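Local coordinates for bifunctional protein PutA (Bdellovibrio bacteriovorus, PDB 5UR2), which probably oxidises L-proline to L-glutamate in two steps, pairing a flavin-dependent proline dehydrogenase with an NAD-dependent glutamate semialdehyde dehydrogenase, at residues T544-W549 and G659-M664; A558-K563 and A684-G689; G749-I754 and Y901-G906; R785-D790 and L893-S898. One frame throughout, in Å; residues are numbered along the deposited sequence.

Interaction 1. Residues T544-W549 and G659-M664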
loop_
_atom_site.group_PDB
_atom_site.type_symbol
_atom_site.label_atom_id
_atom_site.label_comp_id
_atom_site.label_asym_id
_atom_site.label_seq_id
_atom_site.Cartn_x
_atom_site.Cartn_y
_atom_site.Cartn_z
ATOM N N THR B 544 26.069 -15.620 7.952
ATOM C CA THR B 544 27.239 -14.793 7.661
ATOM C C THR B 544 26.957 -13.875 6.479
ATOM O O THR B 544 27.245 -12.672 6.524
ATOM C CB THR B 544 28.453 -15.678 7.366
ATOM O OG1 THR B 544 28.832 -16.364 8.550
ATOM C CG2 THR B 544 29.646 -14.853 6.876
ATOM N N ALA B 545 26.380 -14.436 5.413
ATOM C CA ALA B 545 26.084 -13.637 4.234
ATOM C C ALA B 545 25.074 -12.529 4.539
ATOM O O ALA B 545 25.192 -11.421 4.004
ATOM C CB ALA B 545 25.565 -14.543 3.118
ATOM N N TYR B 546 24.117 -12.784 5.434
ATOM C CA TYR B 546 23.088 -11.784 5.710
ATOM C C TYR B 546 23.688 -10.474 6.212
ATOM O O TYR B 546 23.156 -9.399 5.916
ATOM C CB TYR B 546 22.074 -12.339 6.709
ATOM C CG TYR B 546 21.031 -11.333 7.117
ATOM C CD1 TYR B 546 20.092 -10.872 6.208
ATOM C CD2 TYR B 546 20.998 -10.832 8.414
ATOM C CE1 TYR B 546 19.150 -9.927 6.567
ATOM C CE2 TYR B 546 20.052 -9.906 8.797
ATOM C CZ TYR B 546 19.129 -9.450 7.865
ATOM O OH TYR B 546 18.189 -8.516 8.228
ATOM N N LYS B 547 24.816 -10.553 6.927
ATOM C CA LYS B 547 25.454 -9.375 7.519
ATOM C C LYS B 547 25.818 -8.324 6.470
ATOM O O LYS B 547 25.714 -7.119 6.733
ATOM C CB LYS B 547 26.705 -9.819 8.289
ATOM C CG LYS B 547 27.468 -8.716 8.972
ATOM C CD LYS B 547 28.795 -9.224 9.537
ATOM C CE LYS B 547 29.430 -8.197 10.482
ATOM N NZ LYS B 547 28.457 -7.733 11.520
ATOM N N THR B 548 26.230 -8.749 5.276
ATOM C CA THR B 548 26.532 -7.801 4.208
ATOM C C THR B 548 25.423 -7.694 3.168
ATOM O O THR B 548 25.205 -6.609 2.619
ATOM C CB THR B 548 27.856 -8.166 3.513
ATOM O OG1 THR B 548 27.834 -9.546 3.114
ATOM C CG2 THR B 548 29.056 -7.916 4.441
ATOM N N TRP B 549 24.718 -8.786 2.878
ATOM C CA TRP B 549 23.671 -8.735 1.863
ATOM C C TRP B 549 22.541 -7.789 2.256
ATOM O O TRP B 549 21.941 -7.156 1.385
ATOM C CB TRP B 549 23.123 -10.138 1.614
ATOM C CG TRP B 549 21.924 -10.212 0.682
ATOM C CD1 TRP B 549 20.624 -10.455 1.036
ATOM C CD2 TRP B 549 21.924 -10.049 -0.744
ATOM N NE1 TRP B 549 19.824 -10.450 -0.074
ATOM C CE2 TRP B 549 20.599 -10.204 -1.181
ATOM C CE3 TRP B 549 22.916 -9.795 -1.693
ATOM C CZ2 TRP B 549 20.244 -10.125 -2.526
ATOM C CZ3 TRP B 549 22.552 -9.699 -3.023
ATOM C CH2 TRP B 549 21.233 -9.874 -3.426
ATOM N N GLY B 659 16.146 -8.461 0.851
ATOM C CA GLY B 659 17.334 -8.327 1.666
ATOM C C GLY B 659 17.599 -9.486 2.605
ATOM O O GLY B 659 18.479 -9.376 3.462
ATOM N N ASN B 660 16.825 -10.555 2.523
ATOM C CA ASN B 660 17.103 -11.723 3.349
ATOM C C ASN B 660 18.041 -12.679 2.627
ATOM O O ASN B 660 18.191 -12.629 1.404
ATOM C CB ASN B 660 15.803 -12.429 3.722
ATOM C CG ASN B 660 14.804 -11.487 4.363
ATOM O OD1 ASN B 660 14.911 -11.169 5.564
ATOM N ND2 ASN B 660 13.832 -11.019 3.569
ATOM N N THR B 661 18.678 -13.559 3.391
ATOM C CA THR B 661 19.372 -14.689 2.784
ATOM C C THR B 661 18.504 -15.936 2.928
ATOM O O THR B 661 17.512 -15.945 3.665
ATOM C CB THR B 661 20.768 -14.894 3.391
ATOM O OG1 THR B 661 20.668 -15.150 4.792
ATOM C CG2 THR B 661 21.616 -13.630 3.181
ATOM N N VAL B 662 18.872 -16.990 2.201
ATOM C CA VAL B 662 17.968 -18.108 1.945
ATOM C C VAL B 662 18.696 -19.440 2.071
ATOM O O VAL B 662 19.811 -19.603 1.568
ATOM C CB VAL B 662 17.346 -17.996 0.534
ATOM C CG1 VAL B 662 16.566 -19.259 0.206
ATOM C CG2 VAL B 662 16.461 -16.764 0.433
ATOM N N VAL B 663 18.060 -20.399 2.742
ATOM C CA VAL B 663 18.392 -21.811 2.606
ATOM C C VAL B 663 17.164 -22.470 1.994
ATOM O O VAL B 663 16.090 -22.479 2.611
ATOM C CB VAL B 663 18.747 -22.470 3.940
ATOM C CG1 VAL B 663 19.084 -23.950 3.697
ATOM C CG2 VAL B 663 19.895 -21.729 4.620
ATOM N N MET B 664 17.293 -22.983 0.780
ATOM C CA MET B 664 16.158 -23.612 0.121
ATOM C C MET B 664 16.318 -25.129 0.175
ATOM O O MET B 664 17.393 -25.663 -0.125
ATOM C CB MET B 664 15.986 -23.117 -1.317
ATOM C CG MET B 664 17.171 -23.346 -2.241
ATOM S SD MET B 664 16.667 -23.006 -3.943
ATOM C CE MET B 664 18.195 -22.488 -4.680
#

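Interaction 2. Residues A558-K563 and A684-G689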
loop_
_atom_site.group_PDB
_atom_site.type_symbol
_atom_site.label_atom_id
_atom_site.label_comp_id
_atom_site.label_asym_id
_atom_site.label_seq_id
_atom_site.Cartn_x
_atom_site.Cartn_y
_atom_site.Cartn_z
ATOM N N ALA B 558 17.452 -5.999 -6.802
ATOM C CA ALA B 558 16.436 -6.160 -7.838
ATOM C C ALA B 558 17.059 -6.470 -9.199
ATOM O O ALA B 558 16.497 -7.254 -9.977
ATOM C CB ALA B 558 15.573 -4.903 -7.920
ATOM N N ALA B 559 18.210 -5.855 -9.512
ATOM C CA ALA B 559 18.872 -6.124 -10.789
ATOM C C ALA B 559 19.365 -7.572 -10.873
ATOM O O ALA B 559 19.352 -8.180 -11.951
ATOM C CB ALA B 559 20.031 -5.141 -10.994
ATOM N N LEU B 560 19.819 -8.137 -9.750
ATOM C CA LEU B 560 20.200 -9.551 -9.738
ATOM C C LEU B 560 18.996 -10.438 -10.025
ATOM O O LEU B 560 19.096 -11.408 -10.789
ATOM C CB LEU B 560 20.836 -9.918 -8.392
ATOM C CG LEU B 560 22.304 -9.478 -8.262
ATOM C CD1 LEU B 560 22.884 -9.724 -6.878
ATOM C CD2 LEU B 560 23.148 -10.218 -9.297
ATOM N N VAL B 561 17.839 -10.089 -9.454
ATOM C CA VAL B 561 16.613 -10.844 -9.687
ATOM C C VAL B 561 16.139 -10.693 -11.135
ATOM O O VAL B 561 15.614 -11.644 -11.739
ATOM C CB VAL B 561 15.547 -10.413 -8.672
ATOM C CG1 VAL B 561 14.186 -11.036 -9.030
ATOM C CG2 VAL B 561 15.997 -10.849 -7.304
ATOM N N ASP B 562 16.303 -9.498 -11.712
ATOM C CA ASP B 562 15.992 -9.317 -13.130
ATOM C C ASP B 562 16.897 -10.172 -14.006
ATOM O O ASP B 562 16.443 -10.747 -15.001
ATOM C CB ASP B 562 16.108 -7.845 -13.531
ATOM C CG ASP B 562 14.825 -7.064 -13.279
ATOM O OD1 ASP B 562 13.715 -7.630 -13.447
ATOM O OD2 ASP B 562 14.932 -5.870 -12.947
ATOM N N LYS B 563 18.187 -10.256 -13.665
ATOM C CA LYS B 563 19.087 -11.064 -14.471
ATOM C C LYS B 563 18.694 -12.530 -14.399
ATOM O O LYS B 563 18.721 -13.233 -15.416
ATOM C CB LYS B 563 20.541 -10.874 -14.024
ATOM C CG LYS B 563 21.564 -11.423 -15.031
ATOM C CD LYS B 563 23.010 -11.130 -14.606
ATOM C CE LYS B 563 24.032 -11.738 -15.583
ATOM N NZ LYS B 563 25.423 -11.691 -15.035
ATOM N N ALA B 684 23.486 -15.775 -12.411
ATOM C CA ALA B 684 23.011 -14.399 -12.314
ATOM C C ALA B 684 23.952 -13.540 -11.469
ATOM O O ALA B 684 23.990 -12.314 -11.636
ATOM C CB ALA B 684 21.599 -14.380 -11.735
ATOM N N GLY B 685 24.698 -14.157 -10.559
ATOM C CA GLY B 685 25.719 -13.491 -9.787
ATOM C C GLY B 685 25.400 -13.230 -8.320
ATOM O O GLY B 685 26.015 -12.335 -7.728
ATOM N N PHE B 686 24.474 -13.972 -7.722
ATOM C CA PHE B 686 24.205 -13.789 -6.306
ATOM C C PHE B 686 25.449 -14.167 -5.505
ATOM O O PHE B 686 26.005 -15.251 -5.716
ATOM C CB PHE B 686 22.992 -14.622 -5.882
ATOM C CG PHE B 686 21.679 -14.041 -6.341
ATOM C CD1 PHE B 686 21.214 -14.281 -7.621
ATOM C CD2 PHE B 686 20.908 -13.260 -5.491
ATOM C CE1 PHE B 686 20.008 -13.746 -8.048
ATOM C CE2 PHE B 686 19.712 -12.728 -5.912
ATOM C CZ PHE B 686 19.261 -12.965 -7.199
ATOM N N PRO B 687 25.907 -13.317 -4.582
ATOM C CA PRO B 687 27.136 -13.612 -3.835
ATOM C C PRO B 687 27.011 -14.896 -3.030
ATOM O O PRO B 687 25.917 -15.325 -2.647
ATOM C CB PRO B 687 27.287 -12.402 -2.891
ATOM C CG PRO B 687 26.439 -11.349 -3.441
ATOM C CD PRO B 687 25.291 -12.053 -4.154
ATOM N N GLN B 688 28.165 -15.492 -2.745
ATOM C CA GLN B 688 28.186 -16.748 -2.017
ATOM C C GLN B 688 27.441 -16.613 -0.690
ATOM O O GLN B 688 27.603 -15.630 0.043
ATOM C CB GLN B 688 29.624 -17.187 -1.764
ATOM C CG GLN B 688 30.400 -16.242 -0.901
ATOM C CD GLN B 688 31.761 -16.786 -0.531
ATOM O OE1 GLN B 688 32.463 -17.354 -1.369
ATOM N NE2 GLN B 688 32.132 -16.641 0.737
ATOM N N GLY B 689 26.615 -17.615 -0.388
ATOM C CA GLY B 689 25.894 -17.681 0.871
ATOM C C GLY B 689 24.561 -16.955 0.897
ATOM O O GLY B 689 23.766 -17.201 1.809
#

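Interaction 3. Residues G749-I754 and Y901-G906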
loop_
_atom_site.group_PDB
_atom_site.type_symbol
_atom_site.label_atom_id
_atom_site.label_comp_id
_atom_site.label_asym_id
_atom_site.label_seq_id
_atom_site.Cartn_x
_atom_site.Cartn_y
_atom_site.Cartn_z
ATOM N N GLY B 749 -6.534 -27.163 -0.729
ATOM C CA GLY B 749 -7.952 -26.875 -0.782
ATOM C C GLY B 749 -8.762 -28.093 -1.167
ATOM O O GLY B 749 -8.227 -29.158 -1.484
ATOM N N LYS B 750 -10.082 -27.923 -1.071
ATOM C CA LYS B 750 -11.081 -28.868 -1.568
ATOM C C LYS B 750 -12.044 -28.008 -2.376
ATOM O O LYS B 750 -13.117 -27.640 -1.898
ATOM C CB LYS B 750 -11.786 -29.610 -0.434
ATOM C CG LYS B 750 -12.690 -30.737 -0.890
ATOM C CD LYS B 750 -11.883 -31.897 -1.455
ATOM C CE LYS B 750 -12.773 -33.001 -2.029
ATOM N NZ LYS B 750 -11.954 -34.154 -2.530
ATOM N N ASN B 751 -11.627 -27.645 -3.583
ATOM C CA ASN B 751 -12.228 -26.541 -4.310
ATOM C C ASN B 751 -13.409 -26.990 -5.166
ATOM O O ASN B 751 -13.337 -28.001 -5.871
ATOM C CB ASN B 751 -11.156 -25.884 -5.174
ATOM C CG ASN B 751 -9.877 -25.654 -4.401
ATOM O OD1 ASN B 751 -9.850 -24.867 -3.440
ATOM N ND2 ASN B 751 -8.812 -26.345 -4.794
ATOM N N ALA B 752 -14.480 -26.199 -5.133
ATOM C CA ALA B 752 -15.718 -26.525 -5.818
ATOM C C ALA B 752 -15.984 -25.530 -6.944
ATOM O O ALA B 752 -15.597 -24.361 -6.873
ATOM C CB ALA B 752 -16.896 -26.539 -4.838
ATOM N N VAL B 753 -16.628 -26.020 -7.999
ATOM C CA VAL B 753 -17.226 -25.184 -9.031
ATOM C C VAL B 753 -18.737 -25.401 -8.976
ATOM O O VAL B 753 -19.208 -26.546 -8.986
ATOM C CB VAL B 753 -16.662 -25.517 -10.425
ATOM C CG1 VAL B 753 -17.323 -24.632 -11.490
ATOM C CG2 VAL B 753 -15.152 -25.325 -10.440
ATOM N N ILE B 754 -19.495 -24.312 -8.889
ATOM C CA ILE B 754 -20.952 -24.388 -8.850
ATOM C C ILE B 754 -21.482 -24.173 -10.259
ATOM O O ILE B 754 -21.064 -23.235 -10.950
ATOM C CB ILE B 754 -21.549 -23.351 -7.887
ATOM C CG1 ILE B 754 -21.014 -23.553 -6.473
ATOM C CG2 ILE B 754 -23.087 -23.470 -7.885
ATOM C CD1 ILE B 754 -21.414 -22.446 -5.526
ATOM N N TYR B 901 -11.451 -26.014 4.038
ATOM C CA TYR B 901 -10.584 -25.242 3.169
ATOM C C TYR B 901 -11.307 -24.038 2.582
ATOM O O TYR B 901 -12.539 -23.975 2.541
ATOM C CB TYR B 901 -10.043 -26.130 2.040
ATOM C CG TYR B 901 -9.165 -27.264 2.532
ATOM C CD1 TYR B 901 -7.862 -27.014 2.972
ATOM C CD2 TYR B 901 -9.619 -28.583 2.537
ATOM C CE1 TYR B 901 -7.047 -28.039 3.413
ATOM C CE2 TYR B 901 -8.807 -29.622 2.983
ATOM C CZ TYR B 901 -7.527 -29.345 3.423
ATOM O OH TYR B 901 -6.711 -30.368 3.856
ATOM N N ALA B 902 -10.513 -23.074 2.129
ATOM C CA ALA B 902 -11.050 -21.843 1.568
ATOM C C ALA B 902 -10.024 -21.250 0.602
ATOM O O ALA B 902 -9.595 -20.095 0.723
ATOM C CB ALA B 902 -11.418 -20.877 2.692
ATOM N N LEU B 903 -9.613 -22.050 -0.385
ATOM C CA LEU B 903 -8.595 -21.623 -1.335
ATOM C C LEU B 903 -9.252 -21.105 -2.621
ATOM O O LEU B 903 -9.424 -19.887 -2.753
ATOM C CB LEU B 903 -7.610 -22.768 -1.599
ATOM C CG LEU B 903 -6.368 -22.440 -2.446
ATOM C CD1 LEU B 903 -5.796 -21.082 -2.103
ATOM C CD2 LEU B 903 -5.309 -23.521 -2.302
ATOM N N THR B 904 -9.644 -21.971 -3.570
ATOM C CA THR B 904 -10.295 -21.468 -4.776
ATOM C C THR B 904 -11.746 -21.927 -4.838
ATOM O O THR B 904 -12.150 -22.876 -4.165
ATOM C CB THR B 904 -9.561 -21.880 -6.069
ATOM O OG1 THR B 904 -9.646 -23.298 -6.287
ATOM C CG2 THR B 904 -8.109 -21.455 -6.018
ATOM N N GLY B 905 -12.533 -21.222 -5.648
ATOM C CA GLY B 905 -13.928 -21.568 -5.865
ATOM C C GLY B 905 -14.458 -20.795 -7.051
ATOM O O GLY B 905 -13.903 -19.765 -7.440
ATOM N N GLY B 906 -15.525 -21.318 -7.644
ATOM C CA GLY B 906 -16.064 -20.686 -8.837
ATOM C C GLY B 906 -17.513 -21.030 -9.111
ATOM O O GLY B 906 -18.058 -22.014 -8.597
HETATM O O HOH W 1 -10.930 -24.662 -0.943
HETATM O O HOH W 2 -13.742 -24.650 -0.650
HETATM O O HOH W 3 -14.398 -23.945 -3.122
#

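Interaction 4. Residues R785-D790 and L893-S898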
loop_
_atom_site.group_PDB
_atom_site.type_symbol
_atom_site.label_atom_id
_atom_site.label_comp_id
_atom_site.label_asym_id
_atom_site.label_seq_id
_atom_site.Cartn_x
_atom_site.Cartn_y
_atom_site.Cartn_z
ATOM N N ARG B 785 -14.525 -30.802 -6.576
ATOM C CA ARG B 785 -15.953 -30.849 -6.300
ATOM C C ARG B 785 -16.663 -30.039 -7.368
ATOM O O ARG B 785 -16.258 -28.912 -7.668
ATOM C CB ARG B 785 -16.266 -30.292 -4.907
ATOM C CG ARG B 785 -15.687 -31.110 -3.750
ATOM C CD ARG B 785 -16.094 -30.503 -2.427
ATOM N NE ARG B 785 -15.652 -29.117 -2.305
ATOM C CZ ARG B 785 -16.310 -28.175 -1.642
ATOM N NH1 ARG B 785 -17.464 -28.458 -1.040
ATOM N NH2 ARG B 785 -15.824 -26.941 -1.599
ATOM N N VAL B 786 -17.695 -30.620 -7.970
ATOM C CA VAL B 786 -18.530 -29.909 -8.926
ATOM C C VAL B 786 -19.951 -29.988 -8.403
ATOM O O VAL B 786 -20.528 -31.077 -8.322
ATOM C CB VAL B 786 -18.401 -30.476 -10.344
ATOM C CG1 VAL B 786 -19.150 -29.602 -11.345
ATOM C CG2 VAL B 786 -16.919 -30.554 -10.733
ATOM N N ILE B 787 -20.506 -28.839 -8.035
ATOM C CA ILE B 787 -21.803 -28.742 -7.376
ATOM C C ILE B 787 -22.793 -28.228 -8.412
ATOM O O ILE B 787 -22.667 -27.093 -8.889
ATOM C CB ILE B 787 -21.741 -27.832 -6.140
ATOM C CG1 ILE B 787 -20.659 -28.327 -5.170
ATOM C CG2 ILE B 787 -23.071 -27.785 -5.438
ATOM C CD1 ILE B 787 -20.360 -27.364 -4.017
ATOM N N VAL B 788 -23.752 -29.077 -8.786
ATOM C CA VAL B 788 -24.597 -28.874 -9.962
ATOM C C VAL B 788 -26.053 -28.797 -9.522
ATOM O O VAL B 788 -26.563 -29.720 -8.873
ATOM C CB VAL B 788 -24.420 -30.001 -11.000
ATOM C CG1 VAL B 788 -25.217 -29.685 -12.250
ATOM C CG2 VAL B 788 -22.951 -30.241 -11.337
ATOM N N LEU B 789 -26.731 -27.724 -9.914
ATOM C CA LEU B 789 -28.134 -27.580 -9.556
ATOM C C LEU B 789 -28.985 -28.586 -10.328
ATOM O O LEU B 789 -28.630 -29.026 -11.429
ATOM C CB LEU B 789 -28.614 -26.151 -9.815
ATOM C CG LEU B 789 -28.533 -25.154 -8.659
ATOM C CD1 LEU B 789 -27.077 -24.883 -8.240
ATOM C CD2 LEU B 789 -29.235 -23.867 -9.045
ATOM N N ASP B 790 -30.132 -28.933 -9.739
ATOM C CA ASP B 790 -30.863 -30.130 -10.155
ATOM C C ASP B 790 -31.371 -30.027 -11.594
ATOM O O ASP B 790 -31.270 -30.993 -12.364
ATOM C CB ASP B 790 -32.022 -30.391 -9.188
ATOM C CG ASP B 790 -32.555 -31.813 -9.287
ATOM O OD1 ASP B 790 -31.821 -32.730 -8.872
ATOM O OD2 ASP B 790 -33.686 -32.030 -9.779
ATOM N N LEU B 893 -24.286 -23.196 -2.154
ATOM C CA LEU B 893 -23.342 -22.417 -1.374
ATOM C C LEU B 893 -23.037 -23.097 -0.044
ATOM O O LEU B 893 -21.867 -23.179 0.354
ATOM C CB LEU B 893 -23.896 -21.003 -1.186
ATOM C CG LEU B 893 -23.756 -20.201 -2.491
ATOM C CD1 LEU B 893 -24.555 -18.890 -2.505
ATOM C CD2 LEU B 893 -22.311 -19.920 -2.715
ATOM N N ASP B 894 -24.069 -23.639 0.626
ATOM C CA ASP B 894 -23.868 -24.348 1.893
ATOM C C ASP B 894 -22.871 -25.484 1.727
ATOM O O ASP B 894 -21.938 -25.633 2.529
ATOM C CB ASP B 894 -25.190 -24.911 2.423
ATOM C CG ASP B 894 -26.138 -23.841 2.948
ATOM O OD1 ASP B 894 -25.699 -22.695 3.200
ATOM O OD2 ASP B 894 -27.335 -24.168 3.126
ATOM N N ILE B 895 -23.064 -26.303 0.693
ATOM C CA ILE B 895 -22.124 -27.382 0.418
ATOM C C ILE B 895 -20.750 -26.822 0.082
ATOM O O ILE B 895 -19.727 -27.307 0.585
ATOM C CB ILE B 895 -22.661 -28.293 -0.703
ATOM C CG1 ILE B 895 -23.895 -29.042 -0.201
ATOM C CG2 ILE B 895 -21.583 -29.258 -1.178
ATOM C CD1 ILE B 895 -24.620 -29.796 -1.275
ATOM N N ALA B 896 -20.701 -25.775 -0.749
ATOM C CA ALA B 896 -19.401 -25.247 -1.145
ATOM C C ALA B 896 -18.623 -24.748 0.062
ATOM O O ALA B 896 -17.397 -24.883 0.105
ATOM C CB ALA B 896 -19.569 -24.134 -2.184
ATOM N N ASN B 897 -19.315 -24.212 1.061
ATOM C CA ASN B 897 -18.693 -23.626 2.239
ATOM C C ASN B 897 -18.436 -24.628 3.365
ATOM O O ASN B 897 -17.929 -24.230 4.414
ATOM C CB ASN B 897 -19.573 -22.490 2.768
ATOM C CG ASN B 897 -19.500 -21.254 1.906
ATOM O OD1 ASN B 897 -18.469 -20.958 1.287
ATOM N ND2 ASN B 897 -20.604 -20.527 1.840
ATOM N N SER B 898 -18.738 -25.908 3.167
ATOM C CA SER B 898 -18.799 -26.872 4.252
ATOM C C SER B 898 -17.482 -27.601 4.515
ATOM O O SER B 898 -17.473 -28.530 5.322
ATOM C CB SER B 898 -19.901 -27.897 3.952
ATOM O OG SER B 898 -19.529 -28.740 2.852
#

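Interaction 1. Residues T544-W549 and G659-M664
Thr661 carries the apolar part of this contact, pressing its methyl group on the backbone of helix 532-549 while the rings of Tyr546 and Trp549 reach past it. CG2 lies 3.5 Å from Tyr546 CA and 4.1 Å from the CB of both Ala545 and Trp549, so it is seated on one turn of the helix. With chi1 at 60°, the methyl is anti to the carbonyl carbon of Thr661 and the hydroxyl is swung between that carbon and the backbone N; from there OG1 donates to Ala542 O, one turn earlier in the same helix. One residue thus meets the helix with both branches, one apolar and one polar.

The aromatic contacts are made to carbonyl groups. Tyr546 brings the edge of its ring to Gly659 O, which lies near the ring plane, 3.2 Å from CE1; its hydroxyl goes on to hydrogen-bond with Ser631 OG. Trp549 has CD1 3.4 Å from the same Gly659 O, and its NE1 donates to Ala656 O, in the last turn of helix 646-657. Both rings meet a helix terminus: Gly659, at positive phi (95°), closes helix 646-657 in a Schellman motif.

Asn660 points away from helix 532-549; its OD1 accepts from Arg632 N and Gly633 N, and its ND2 donates to Tyr964 O and Ala655 O. Helix 532-549 therefore covers the junction where helix 646-657 gives way to strand 661-665, whose neighbours in the sheet are strands 623-638 and 691-693.

Interaction 2. Residues A558-K563 and A684-G689
This is an apolar contact between the side of helix 554-570 and the turn that leaves helix 671-684, in the aldehyde dehydrogenase part of the chain, with Leu560, Ala684 and Phe686 at its centre. Leu560 supplies most of the surface from the helix. Its CB sits over one face of the Phe686 ring, a CH-pi contact with CB 4.0 Å from the ring centroid and 23° off the normal, displaced toward the rim so that CZ is the nearest ring atom at 3.6 Å. Val561, the next residue, meets the same ring at its edge: CG2 lies in the ring plane, 3.9 Å from CZ. The ring is therefore held by the helix both on a face and at an edge.

The far end of Leu560 divides its contacts. CD2 lies 3.3 Å from Ala684 O, and CD1 comes to 4.3 Å from Pro687 CD. The same carbonyl oxygen is approached by Lys563, whose extended chain, with CG anti to the backbone N (chi1 -166°), carries CD to 3.3 Å from Ala684 O. Gly685, with a positive phi of 107°, ends helix 671-684 in a Schellman motif, after which Phe686 and Pro687 pack against Leu560.

Trp549 extends the apolar cluster by touching both Leu560 and Pro687. No hydrogen bond joins the two segments; the contact depends on CH-pi and van der Waals packing, with Phe686 and Val561 buried and Lys563 contributing methylenes at the exposed margin.

Interaction 3. Residues G749-I754 and Y901-G906
Ile754 N donates to Gly906 O in a short, nearly straight bond (2.7 Å, 169°), and Gly906 N donates to Ala752 O at 3.1 Å; the two bonds pair the segments in parallel. Ahead of this ladder, Asn751 OD1 accepts from Thr904 N, a bond 2.9 Å long and fairly straight (159°), although the donor stands well above the carbonyl plane. Asn751 holds CG anti to its own carbonyl carbon (chi1 -46°), which carries OD1 across to Thr904 N. The same OD1 reaches the backbone of Leu903 through a water that accepts from Leu903 N. The other end of the amide, ND2, donates to Cys780 O and Ala782 O, which fixes its rotation.

Between these two regions a second water bridges the segments, accepting from Ala752 N at 3.0 Å and donating to Thr904 O at 2.7 Å.

Packing closes the opposite end. Tyr901 lays one ring face against the Gly749 backbone, with CG 3.6 Å from Gly749 CA, while its CD2 meets Lys750 CB at 3.8 Å. Leu903 also touches Cys780, predicted to be catalytic, as is nearby Glu746. Asn751 thus ties the two segments to each other and, through Cys780 O, to the backbone of the probable active-site loop.

Interaction 4. Residues R785-D790 and L893-S898
The guanidinium of Arg785 turns its edge to the last turn of helix 889-896, with the carbonyl oxygens of Ile895 and Ala896 both close to its plane. NH2 donates to Ala896 O at 3.1 Å in a nearly straight bond (174°), and NH1 donates to Ile895 O at 3.0 Å, more bent at 144°. The two oxygens differ in how they receive: at Ala896 the donor is tilted only slightly from the carbonyl plane, whereas at Ile895 it stands well out of it. The helix is the connection of a beta-alpha-beta crossover from strand 880-886 to strand 901-908, spanning strands 783-789 and 751-755, which lie between them in the sheet.

Arg785 reaches the helix from near the start of strand 783-789, its chain folded at the CG-CD bond (chi3 -58°), which turns the guanidinium edge to the helix end. Its positive charge lies at the C-terminal end of the helix, where it would be expected to favour the carbonyl-rich terminus. NH2 also makes a weak hydrogen bond to Lys750 O, so the guanidinium spans the gap between sheet and helix.

Two residues along the strand, Ile787 points the same way and fills the apolar part of the interface. Its outstretched CD1 meets Ile895 CG2 at 3.6 Å and Ala896 CB at 3.8 Å, so one methyl touches both helix side chains. Ala752 of the neighbouring strand touches both Arg785 and Ile787.

Ile895 O is gripped by three donors: besides Arg785 NH1 it accepts from Ser898 N and, at 2.7 Å, from Ser898 OG.

All four contacts lie in the aldehyde dehydrogenase part of the chain, as two separate pairs. Interactions 1 and 2 adjoin: Trp549 is shared by both, and Ala545 CB lies 3.4 Å from Gly689 C. Interactions 3 and 4 share a sheet, in which strands 751-755 and 783-789 are neighbours, and 4 is nested within the loop closed by 3. The centres of 1 and 3 are about 37 Å apart. Interactions 1, 3 and 4 are buried, whereas 2 runs out to the surface. Neither 1 nor 2 has a clear hydrogen bond across its segments, but the polar groups of 1 are bonded to residues around it. Strand pairing and waters dominate 3, and helix-end carbonyls held by an arginine mark 4.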